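Cytosolic phospholipase A2 delta (Homo sapiens, PDB 5IZ5) hydrolyses glycerophospholipids selectively at the sn-2 position in a calcium-dependent reaction, with a preference for linoleic acid there. Local coordinates at residues B[401-405]-B[406-410]; B[452-455]-B[456-459]; B[486-489]-B[490-493]; B[786-789]-B[790-794]. The protein carries 3 engineered substitutions. All blocks are in the same frame, centred on the assembly; numbering follows the deposited sequence.

Contact 1: residues B[401-405]-B[406-410]; sequences LEVFS and PERLA. With SO4 (sulfate ion), chain M.
The guanidinium of R408 is the flat group that reaches back across this turn: CG1 of V403 lies over one of its faces, 3.8 Å from NH1, the carbonyl O of E402 sits at its edge, and S405 OG approaches obliquely. The same NH1 gives a short hydrogen bond of 2.6 Å to V403 O, meeting a lone pair in the carbonyl plane although the oxygen stands 22° out of the guanidinium plane. A bend at chi2 (-138°) folds the arginine chain back over the helix start to get there. F404 is the centre of an inverse gamma turn, and its CB touches L409 CD2 while its side chain packs on V435, W582 and L589. S405 is the N-cap of helix 406-422: its OG, turned to chi1 66°, accepts from R408 N at 3.1 Å, and its carbonyl takes L409 N at 2.9 Å in the first full helical bond. P406, with no N-H to satisfy, suits the first turn. Farther back along the loop, L401 N donates to O4 of a sulfate ion at 2.9 Å, an anion probably left from crystallisation and also held by S399, S581 and T776. R408 NH2 binds G442 O just beyond helix 428-441, so one arginine ties the helix start to that helix end through two neutral carbonyl acceptors, which probably help to stabilise its charge.

Contact 2: residues B[452-455]-B[456-459]; sequences QRAA and LERG
From R453 to L456 the backbone makes a 3-10-type turn, with L456 N bonded to R453 O at 3.0 Å, and a type I beta turn from L456 to G459 follows directly, closed by G459 N to L456 O at 3.1 Å. The first of these bonds comes in steeply, the donor standing 63° out of the carbonyl plane. One residue on, E457 N reaches A454 O at 3.4 Å, straight but weak. G459 has a positive phi (62°), a conformation glycine adopts with ease, and it sends the chain on toward strand 463-471. L456 lies back on the preceding turn, its CG 3.8 Å from Q452 O and its CD2 alongside the carbonyl of A455; beyond, it packs on L463 and P464. E457 turns the other way. With chi1 at 60° its CG sits between the backbone N and the carbonyl carbon, and the extended chain runs past A454, where CG comes 3.2 Å from A454 O. Several ends are held from outside: Q452 OE1 bonds Y466, R453 forms a salt bridge with E504, and R458 pairs with E379. R300 and R301 take the carbonyls of L456 and G459, so this loop before strand 463-471 is fixed through both backbone and side chains. The carboxylate of E457 comes close to the turn without bonding it: OE2 lies 3.3 Å from A454 O with no hydrogen bond between them, while A454 O itself accepts from Q460 NE2.

Contact 3: residues B[486-489]-B[490-493]; sequences EFSP and YEVG
V492 lays its CG1 over one face of the F487 ring, 3.7 Å from the centroid and 17° off the ring normal, a CH-pi contact between the non-hydrogen-bonded partners of a beta hairpin. The methyl gets there because it lies anti to the backbone N (chi1 177°). W531 and F506 meet the same ring edge-to-face, and the F487 side chain is about 11 Å from that of D651, the proton acceptor inferred by similarity. One step along, E486 and G493 form the hydrogen-bonded pair, with E486 N to G493 O at 2.9 Å and the return bond from G493 N to E486 O. At the other end, the hairpin bends through P489 and Y490. S488 N donates to E491 O at 2.9 Å, and S488 OG accepts two N-H groups, Y490 N at 3.0 Å in an ST turn and E491 N at 3.1 Å along a nearly straight 167° bond. Putting an alanine at S488 removes this acceptor and would probably leave two buried backbone N-H groups short of a partner and the bend less firmly set. The glutamates E486 and E491 are both tied to R665, and E486 also to R668 and S662, so their like charges are probably offset. A water bridges the two sides of the hairpin, donating one hydrogen to E486 OE2 at 2.7 Å and the other to E491 O at 3.0 Å.

Contact 4: residues B[786-789]-B[790-794]; sequences LRLS and DYNVQ
L788 and N792, one helical turn apart, cross obliquely: CD1 of the leucine touches both ends of the asparagine amide, OD1 at 3.4 Å and ND2 at 3.7 Å. The leucine CG stands anti to its own nitrogen (chi1 169°), sending the methyl forward along the helix, while N792 with chi1 -73° holds its amide back over the turn. OD1 also lies in the plane of the Y791 ring, at its edge. In the backbone, N792 N bonds L788 O at 2.9 Å, and D790 N to L786 O and Y791 N to R787 O repeat the pattern. The fourth bond, V793 N to S789 O, is weak at 3.3 Å. N792 ND2 donates to V737 O and Y791 OH bonds S740. An alanine in place of N792 takes away the amide, which is likely to leave V737 O without this donor and open a gap beside the L788 methyl. S789 OG bonds L785 O and S341 OG, while D790 and V793 lie on A348. The whole is typical of an alpha helix with i to i+4 bonding and one side packed into the protein: 779-794 packs along helix 335-351, whose start follows the substrate-binding G334 and includes G335.

How the contacts relate
All four contacts belong to the catalytic part of the chain, but only contacts 2 and 3 meet. There R453 NH1 bonds P489 O at 3.0 Å and L456 lies against Y490, so the 452-459 loop backs the hairpin bend. Contact 3 is fully buried and nearest the middle of the chain, about 10 Å from its centre, with glutamates whose charges are probably offset by arginines. Contact 4 is also buried, though about 33 Å out, and relies on regular helical bonds, with mostly uncharged polar groups reaching outside partners. Contacts 1 and 2 are partly buried; contact 1, about 32 Å out, starts a helix with a serine cap and an arginine, and contact 2 strings irregular turns together.

Contact 1: residues B[401-405]-B[406-410]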
loop_
_atom_site.group_PDB
_atom_site.type_symbol
_atom_site.label_atom_id
_atom_site.label_comp_id
_atom_site.label_asym_id
_atom_site.label_seq_id
_atom_site.Cartn_x
_atom_site.Cartn_y
_atom_site.Cartn_z
ATOM N N LEU B 401 -22.649 -19.654 12.000
ATOM C CA LEU B 401 -23.527 -18.995 12.938
ATOM C C LEU B 401 -23.099 -19.350 14.351
ATOM O O LEU B 401 -23.038 -18.476 15.211
ATOM C CB LEU B 401 -24.990 -19.368 12.685
ATOM C CG LEU B 401 -25.495 -19.013 11.282
ATOM C CD1 LEU B 401 -26.885 -19.588 11.064
ATOM C CD2 LEU B 401 -25.484 -17.510 11.036
ATOM N N GLU B 402 -22.768 -20.618 14.584
ATOM C CA GLU B 402 -22.356 -21.060 15.921
ATOM C C GLU B 402 -20.911 -20.653 16.262
ATOM O O GLU B 402 -20.540 -20.641 17.431
ATOM C CB GLU B 402 -22.591 -22.566 16.099
ATOM C CG GLU B 402 -21.480 -23.450 15.611
ATOM C CD GLU B 402 -21.826 -24.930 15.607
ATOM O OE1 GLU B 402 -22.997 -25.293 15.857
ATOM O OE2 GLU B 402 -20.911 -25.736 15.348
ATOM N N VAL B 403 -20.107 -20.296 15.257
ATOM C CA VAL B 403 -18.743 -19.807 15.501
ATOM C C VAL B 403 -18.793 -18.495 16.298
ATOM O O VAL B 403 -17.919 -18.234 17.133
ATOM C CB VAL B 403 -17.950 -19.619 14.177
ATOM C CG1 VAL B 403 -16.694 -18.802 14.398
ATOM C CG2 VAL B 403 -17.537 -20.960 13.579
ATOM N N PHE B 404 -19.838 -17.701 16.064
ATOM C CA PHE B 404 -20.058 -16.444 16.785
ATOM C C PHE B 404 -20.776 -16.659 18.118
ATOM O O PHE B 404 -21.847 -16.124 18.384
ATOM C CB PHE B 404 -20.775 -15.451 15.873
ATOM C CG PHE B 404 -20.066 -15.257 14.563
ATOM C CD1 PHE B 404 -18.728 -14.894 14.554
ATOM C CD2 PHE B 404 -20.700 -15.477 13.350
ATOM C CE1 PHE B 404 -18.035 -14.733 13.369
ATOM C CE2 PHE B 404 -20.012 -15.313 12.155
ATOM C CZ PHE B 404 -18.679 -14.946 12.164
ATOM N N SER B 405 -20.133 -17.467 18.946
ATOM C CA SER B 405 -20.529 -17.699 20.329
ATOM C C SER B 405 -20.398 -16.415 21.157
ATOM O O SER B 405 -19.666 -15.499 20.767
ATOM C CB SER B 405 -19.621 -18.779 20.928
ATOM O OG SER B 405 -18.280 -18.307 21.026
ATOM N N PRO B 406 -21.095 -16.353 22.304
ATOM C CA PRO B 406 -20.916 -15.234 23.223
ATOM C C PRO B 406 -19.466 -15.035 23.677
ATOM O O PRO B 406 -19.019 -13.898 23.763
ATOM C CB PRO B 406 -21.810 -15.609 24.410
ATOM C CG PRO B 406 -22.878 -16.458 23.808
ATOM C CD PRO B 406 -22.180 -17.252 22.742
ATOM N N GLU B 407 -18.745 -16.122 23.960
ATOM C CA GLU B 407 -17.322 -16.027 24.330
ATOM C C GLU B 407 -16.517 -15.358 23.217
ATOM O O GLU B 407 -15.691 -14.475 23.468
ATOM C CB GLU B 407 -16.743 -17.419 24.639
ATOM C CG GLU B 407 -15.262 -17.449 25.091
ATOM C CD GLU B 407 -15.086 -17.438 26.602
ATOM O OE1 GLU B 407 -15.506 -18.414 27.249
ATOM O OE2 GLU B 407 -14.516 -16.472 27.157
ATOM N N ARG B 408 -16.773 -15.778 21.985
ATOM C CA ARG B 408 -16.062 -15.253 20.829
ATOM C C ARG B 408 -16.371 -13.770 20.581
ATOM O O ARG B 408 -15.468 -12.959 20.372
ATOM C CB ARG B 408 -16.350 -16.120 19.605
ATOM C CG ARG B 408 -15.365 -17.268 19.463
ATOM C CD ARG B 408 -14.886 -17.534 18.053
ATOM N NE ARG B 408 -14.214 -18.835 17.925
ATOM C CZ ARG B 408 -14.862 -19.997 17.859
ATOM N NH1 ARG B 408 -16.193 -20.031 17.911
ATOM N NH2 ARG B 408 -14.182 -21.132 17.752
ATOM N N LEU B 409 -17.648 -13.411 20.643
ATOM C CA LEU B 409 -18.061 -12.027 20.452
ATOM C C LEU B 409 -17.477 -11.110 21.532
ATOM O O LEU B 409 -16.996 -10.008 21.232
ATOM C CB LEU B 409 -19.585 -11.954 20.419
ATOM C CG LEU B 409 -20.225 -12.624 19.188
ATOM C CD1 LEU B 409 -21.731 -12.669 19.370
ATOM C CD2 LEU B 409 -19.875 -11.950 17.867
ATOM N N ALA B 410 -17.480 -11.588 22.774
ATOM C CA ALA B 410 -16.857 -10.877 23.889
ATOM C C ALA B 410 -15.356 -10.670 23.654
ATOM O O ALA B 410 -14.827 -9.584 23.909
ATOM C CB ALA B 410 -17.079 -11.631 25.187
HETATM S S SO4 M . -23.650 -21.829 8.734
HETATM O O1 SO4 M . -23.772 -23.273 8.423
HETATM O O2 SO4 M . -22.382 -21.302 8.182
HETATM O O3 SO4 M . -24.793 -21.100 8.146
HETATM O O4 SO4 M . -23.666 -21.629 10.198
#

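Contact 2: residues B[452-455]-B[456-459]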
loop_
_atom_site.group_PDB
_atom_site.type_symbol
_atom_site.label_atom_id
_atom_site.label_comp_id
_atom_site.label_asym_id
_atom_site.label_seq_id
_atom_site.Cartn_x
_atom_site.Cartn_y
_atom_site.Cartn_z
ATOM N N GLN B 452 7.306 -15.687 8.123
ATOM C CA GLN B 452 7.362 -16.434 6.868
ATOM C C GLN B 452 8.767 -16.498 6.259
ATOM O O GLN B 452 9.012 -17.309 5.372
ATOM C CB GLN B 452 6.381 -15.845 5.847
ATOM C CG GLN B 452 4.927 -15.915 6.290
ATOM C CD GLN B 452 3.945 -15.509 5.206
ATOM O OE1 GLN B 452 4.318 -15.251 4.060
ATOM N NE2 GLN B 452 2.676 -15.450 5.568
ATOM N N ARG B 453 9.683 -15.653 6.726
ATOM C CA ARG B 453 11.086 -15.747 6.313
ATOM C C ARG B 453 11.691 -17.125 6.606
ATOM O O ARG B 453 12.562 -17.583 5.869
ATOM C CB ARG B 453 11.926 -14.647 6.969
ATOM C CG ARG B 453 11.643 -13.267 6.391
ATOM C CD ARG B 453 12.712 -12.251 6.746
ATOM N NE ARG B 453 12.703 -11.915 8.168
ATOM C CZ ARG B 453 12.081 -10.869 8.716
ATOM N NH1 ARG B 453 11.371 -10.017 7.977
ATOM N NH2 ARG B 453 12.167 -10.680 10.030
ATOM N N ALA B 454 11.219 -17.787 7.662
ATOM C CA ALA B 454 11.685 -19.131 7.995
ATOM C C ALA B 454 11.363 -20.130 6.882
ATOM O O ALA B 454 12.141 -21.044 6.628
ATOM C CB ALA B 454 11.092 -19.594 9.320
ATOM N N ALA B 455 10.235 -19.932 6.202
ATOM C CA ALA B 455 9.848 -20.770 5.058
ATOM C C ALA B 455 10.739 -20.590 3.829
ATOM O O ALA B 455 10.621 -21.344 2.861
ATOM C CB ALA B 455 8.404 -20.493 4.680
ATOM N N LEU B 456 11.626 -19.597 3.861
ATOM C CA LEU B 456 12.489 -19.285 2.731
ATOM C C LEU B 456 13.986 -19.437 3.036
ATOM O O LEU B 456 14.820 -19.165 2.168
ATOM C CB LEU B 456 12.230 -17.842 2.297
ATOM C CG LEU B 456 10.780 -17.435 2.041
ATOM C CD1 LEU B 456 10.707 -15.942 1.771
ATOM C CD2 LEU B 456 10.185 -18.223 0.881
ATOM N N GLU B 457 14.329 -19.864 4.248
ATOM C CA GLU B 457 15.728 -19.832 4.703
ATOM C C GLU B 457 16.635 -20.787 3.920
ATOM O O GLU B 457 17.808 -20.487 3.717
ATOM C CB GLU B 457 15.837 -20.029 6.218
ATOM C CG GLU B 457 15.286 -21.326 6.768
ATOM C CD GLU B 457 15.165 -21.294 8.285
ATOM O OE1 GLU B 457 15.821 -20.439 8.926
ATOM O OE2 GLU B 457 14.400 -22.118 8.833
ATOM N N ARG B 458 16.082 -21.898 3.441
ATOM C CA ARG B 458 16.831 -22.858 2.619
ATOM C C ARG B 458 16.372 -22.881 1.157
ATOM O O ARG B 458 16.709 -23.797 0.405
ATOM C CB ARG B 458 16.711 -24.252 3.237
ATOM C CG ARG B 458 17.555 -24.418 4.487
ATOM C CD ARG B 458 17.295 -25.728 5.179
ATOM N NE ARG B 458 15.935 -25.726 5.695
ATOM C CZ ARG B 458 14.904 -26.380 5.167
ATOM N NH1 ARG B 458 15.037 -27.149 4.090
ATOM N NH2 ARG B 458 13.725 -26.261 5.740
ATOM N N GLY B 459 15.625 -21.857 0.749
ATOM C CA GLY B 459 15.022 -21.814 -0.580
ATOM C C GLY B 459 14.036 -22.946 -0.798
ATOM O O GLY B 459 13.830 -23.372 -1.929
#

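Contact 3: residues B[486-489]-B[490-493]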
loop_
_atom_site.group_PDB
_atom_site.type_symbol
_atom_site.label_atom_id
_atom_site.label_comp_id
_atom_site.label_asym_id
_atom_site.label_seq_id
_atom_site.Cartn_x
_atom_site.Cartn_y
_atom_site.Cartn_z
ATOM N N GLU B 486 3.149 -3.860 -2.536
ATOM C CA GLU B 486 3.517 -5.270 -2.503
ATOM C C GLU B 486 3.982 -5.680 -1.111
ATOM O O GLU B 486 4.738 -4.936 -0.476
ATOM C CB GLU B 486 4.631 -5.473 -3.523
ATOM C CG GLU B 486 5.396 -6.772 -3.412
ATOM C CD GLU B 486 6.481 -6.837 -4.465
ATOM O OE1 GLU B 486 6.140 -7.118 -5.636
ATOM O OE2 GLU B 486 7.663 -6.587 -4.121
ATOM N N PHE B 487 3.540 -6.856 -0.653
ATOM C CA PHE B 487 3.980 -7.433 0.622
ATOM C C PHE B 487 4.727 -8.747 0.387
ATOM O O PHE B 487 4.247 -9.619 -0.348
ATOM C CB PHE B 487 2.787 -7.759 1.531
ATOM C CG PHE B 487 2.008 -6.557 1.988
ATOM C CD1 PHE B 487 1.988 -6.203 3.329
ATOM C CD2 PHE B 487 1.279 -5.787 1.084
ATOM C CE1 PHE B 487 1.261 -5.102 3.763
ATOM C CE2 PHE B 487 0.546 -4.682 1.510
ATOM C CZ PHE B 487 0.539 -4.338 2.849
ATOM N N SER B 488 5.885 -8.894 1.030
ATOM C CA SER B 488 6.586 -10.181 1.093
ATOM C C SER B 488 7.185 -10.362 2.487
ATOM O O SER B 488 7.217 -9.411 3.270
ATOM C CB SER B 488 7.695 -10.250 0.039
ATOM O OG SER B 488 8.917 -9.743 0.545
ATOM N N PRO B 489 7.677 -11.577 2.801
ATOM C CA PRO B 489 8.337 -11.779 4.093
ATOM C C PRO B 489 9.595 -10.933 4.294
ATOM O O PRO B 489 10.003 -10.726 5.436
ATOM C CB PRO B 489 8.695 -13.270 4.077
ATOM C CG PRO B 489 7.754 -13.877 3.090
ATOM C CD PRO B 489 7.609 -12.830 2.032
ATOM N N TYR B 490 10.193 -10.451 3.207
ATOM C CA TYR B 490 11.376 -9.598 3.277
ATOM C C TYR B 490 11.069 -8.104 3.271
ATOM O O TYR B 490 11.744 -7.340 3.963
ATOM C CB TYR B 490 12.347 -9.916 2.129
ATOM C CG TYR B 490 12.861 -11.338 2.134
ATOM C CD1 TYR B 490 13.376 -11.910 3.295
ATOM C CD2 TYR B 490 12.848 -12.109 0.975
ATOM C CE1 TYR B 490 13.852 -13.206 3.302
ATOM C CE2 TYR B 490 13.314 -13.413 0.977
ATOM C CZ TYR B 490 13.816 -13.955 2.141
ATOM O OH TYR B 490 14.287 -15.241 2.155
ATOM N N GLU B 491 10.087 -7.666 2.487
ATOM C CA GLU B 491 9.770 -6.246 2.463
ATOM C C GLU B 491 8.382 -5.900 1.930
ATOM O O GLU B 491 7.770 -6.661 1.171
ATOM C CB GLU B 491 10.842 -5.455 1.699
ATOM C CG GLU B 491 11.159 -5.961 0.309
ATOM C CD GLU B 491 12.125 -5.066 -0.454
ATOM O OE1 GLU B 491 12.869 -4.284 0.172
ATOM O OE2 GLU B 491 12.144 -5.152 -1.696
ATOM N N VAL B 492 7.916 -4.732 2.369
ATOM C CA VAL B 492 6.615 -4.190 2.034
ATOM C C VAL B 492 6.851 -2.792 1.485
ATOM O O VAL B 492 7.559 -1.991 2.103
ATOM C CB VAL B 492 5.723 -4.093 3.287
ATOM C CG1 VAL B 492 4.384 -3.464 2.942
ATOM C CG2 VAL B 492 5.519 -5.468 3.918
ATOM N N GLY B 493 6.282 -2.495 0.324
ATOM C CA GLY B 493 6.500 -1.190 -0.276
ATOM C C GLY B 493 5.829 -0.904 -1.596
ATOM O O GLY B 493 5.090 -1.726 -2.138
HETATM O O HOH W 1 8.522 -7.218 -1.651
#

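Contact 4: residues B[786-789]-B[790-794]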
loop_
_atom_site.group_PDB
_atom_site.type_symbol
_atom_site.label_atom_id
_atom_site.label_comp_id
_atom_site.label_asym_id
_atom_site.label_seq_id
_atom_site.Cartn_x
_atom_site.Cartn_y
_atom_site.Cartn_z
ATOM N N LEU B 786 -11.926 -28.678 -5.174
ATOM C CA LEU B 786 -10.521 -29.005 -4.973
ATOM C C LEU B 786 -10.031 -30.025 -6.004
ATOM O O LEU B 786 -9.010 -29.811 -6.655
ATOM C CB LEU B 786 -10.310 -29.562 -3.568
ATOM C CG LEU B 786 -8.862 -29.934 -3.237
ATOM C CD1 LEU B 786 -8.115 -28.724 -2.700
ATOM C CD2 LEU B 786 -8.813 -31.082 -2.245
ATOM N N ARG B 787 -10.763 -31.129 -6.144
ATOM C CA ARG B 787 -10.357 -32.205 -7.053
ATOM C C ARG B 787 -10.423 -31.765 -8.513
ATOM O O ARG B 787 -9.570 -32.142 -9.312
ATOM C CB ARG B 787 -11.187 -33.475 -6.839
ATOM C CG ARG B 787 -10.952 -34.177 -5.511
ATOM C CD ARG B 787 -11.268 -35.666 -5.576
ATOM N NE ARG B 787 -11.142 -36.310 -4.270
ATOM C CZ ARG B 787 -12.141 -36.555 -3.418
ATOM N NH1 ARG B 787 -13.398 -36.216 -3.695
ATOM N NH2 ARG B 787 -11.874 -37.146 -2.257
ATOM N N LEU B 788 -11.417 -30.951 -8.852
ATOM C CA LEU B 788 -11.478 -30.342 -10.177
ATOM C C LEU B 788 -10.208 -29.552 -10.470
ATOM O O LEU B 788 -9.613 -29.689 -11.538
ATOM C CB LEU B 788 -12.686 -29.408 -10.293
ATOM C CG LEU B 788 -12.719 -28.500 -11.527
ATOM C CD1 LEU B 788 -12.739 -29.324 -12.806
ATOM C CD2 LEU B 788 -13.914 -27.568 -11.479
ATOM N N SER B 789 -9.819 -28.702 -9.525
ATOM C CA SER B 789 -8.649 -27.844 -9.682
ATOM C C SER B 789 -7.389 -28.684 -9.843
ATOM O O SER B 789 -6.578 -28.439 -10.729
ATOM C CB SER B 789 -8.508 -26.906 -8.475
ATOM O OG SER B 789 -9.684 -26.146 -8.274
ATOM N N ASP B 790 -7.239 -29.664 -8.960
ATOM C CA ASP B 790 -6.143 -30.624 -9.021
ATOM C C ASP B 790 -6.084 -31.303 -10.392
ATOM O O ASP B 790 -5.036 -31.343 -11.038
ATOM C CB ASP B 790 -6.333 -31.663 -7.911
ATOM C CG ASP B 790 -5.254 -32.725 -7.897
ATOM O OD1 ASP B 790 -4.160 -32.503 -8.453
ATOM O OD2 ASP B 790 -5.503 -33.792 -7.307
ATOM N N TYR B 791 -7.228 -31.814 -10.832
ATOM C CA TYR B 791 -7.329 -32.496 -12.116
ATOM C C TYR B 791 -6.925 -31.597 -13.283
ATOM O O TYR B 791 -6.123 -31.998 -14.127
ATOM C CB TYR B 791 -8.752 -33.013 -12.323
ATOM C CG TYR B 791 -8.990 -33.575 -13.697
ATOM C CD1 TYR B 791 -8.794 -34.927 -13.964
ATOM C CD2 TYR B 791 -9.416 -32.756 -14.729
ATOM C CE1 TYR B 791 -9.013 -35.443 -15.229
ATOM C CE2 TYR B 791 -9.636 -33.259 -15.989
ATOM C CZ TYR B 791 -9.435 -34.604 -16.239
ATOM O OH TYR B 791 -9.657 -35.110 -17.499
ATOM N N ASN B 792 -7.484 -30.388 -13.328
ATOM C CA ASN B 792 -7.218 -29.445 -14.422
ATOM C C ASN B 792 -5.746 -29.135 -14.625
ATOM O O ASN B 792 -5.309 -28.900 -15.748
ATOM C CB ASN B 792 -7.968 -28.129 -14.211
ATOM C CG ASN B 792 -9.452 -28.258 -14.459
ATOM O OD1 ASN B 792 -9.952 -29.340 -14.770
ATOM N ND2 ASN B 792 -10.166 -27.150 -14.336
ATOM N N VAL B 793 -4.982 -29.124 -13.541
ATOM C CA VAL B 793 -3.544 -28.912 -13.649
ATOM C C VAL B 793 -2.836 -30.212 -14.054
ATOM O O VAL B 793 -1.978 -30.196 -14.933
ATOM C CB VAL B 793 -2.963 -28.323 -12.347
ATOM C CG1 VAL B 793 -1.443 -28.413 -12.328
ATOM C CG2 VAL B 793 -3.404 -26.873 -12.204
ATOM N N GLN B 794 -3.197 -31.327 -13.425
ATOM C CA GLN B 794 -2.586 -32.621 -13.765
ATOM C C GLN B 794 -2.768 -32.981 -15.239
ATOM O O GLN B 794 -1.813 -33.341 -15.918
ATOM C CB GLN B 794 -3.113 -33.739 -12.866
ATOM C CG GLN B 794 -2.359 -33.837 -11.552
ATOM C CD GLN B 794 -2.924 -34.892 -10.623
ATOM O OE1 GLN B 794 -3.953 -35.503 -10.906
ATOM N NE2 GLN B 794 -2.253 -35.106 -9.500
#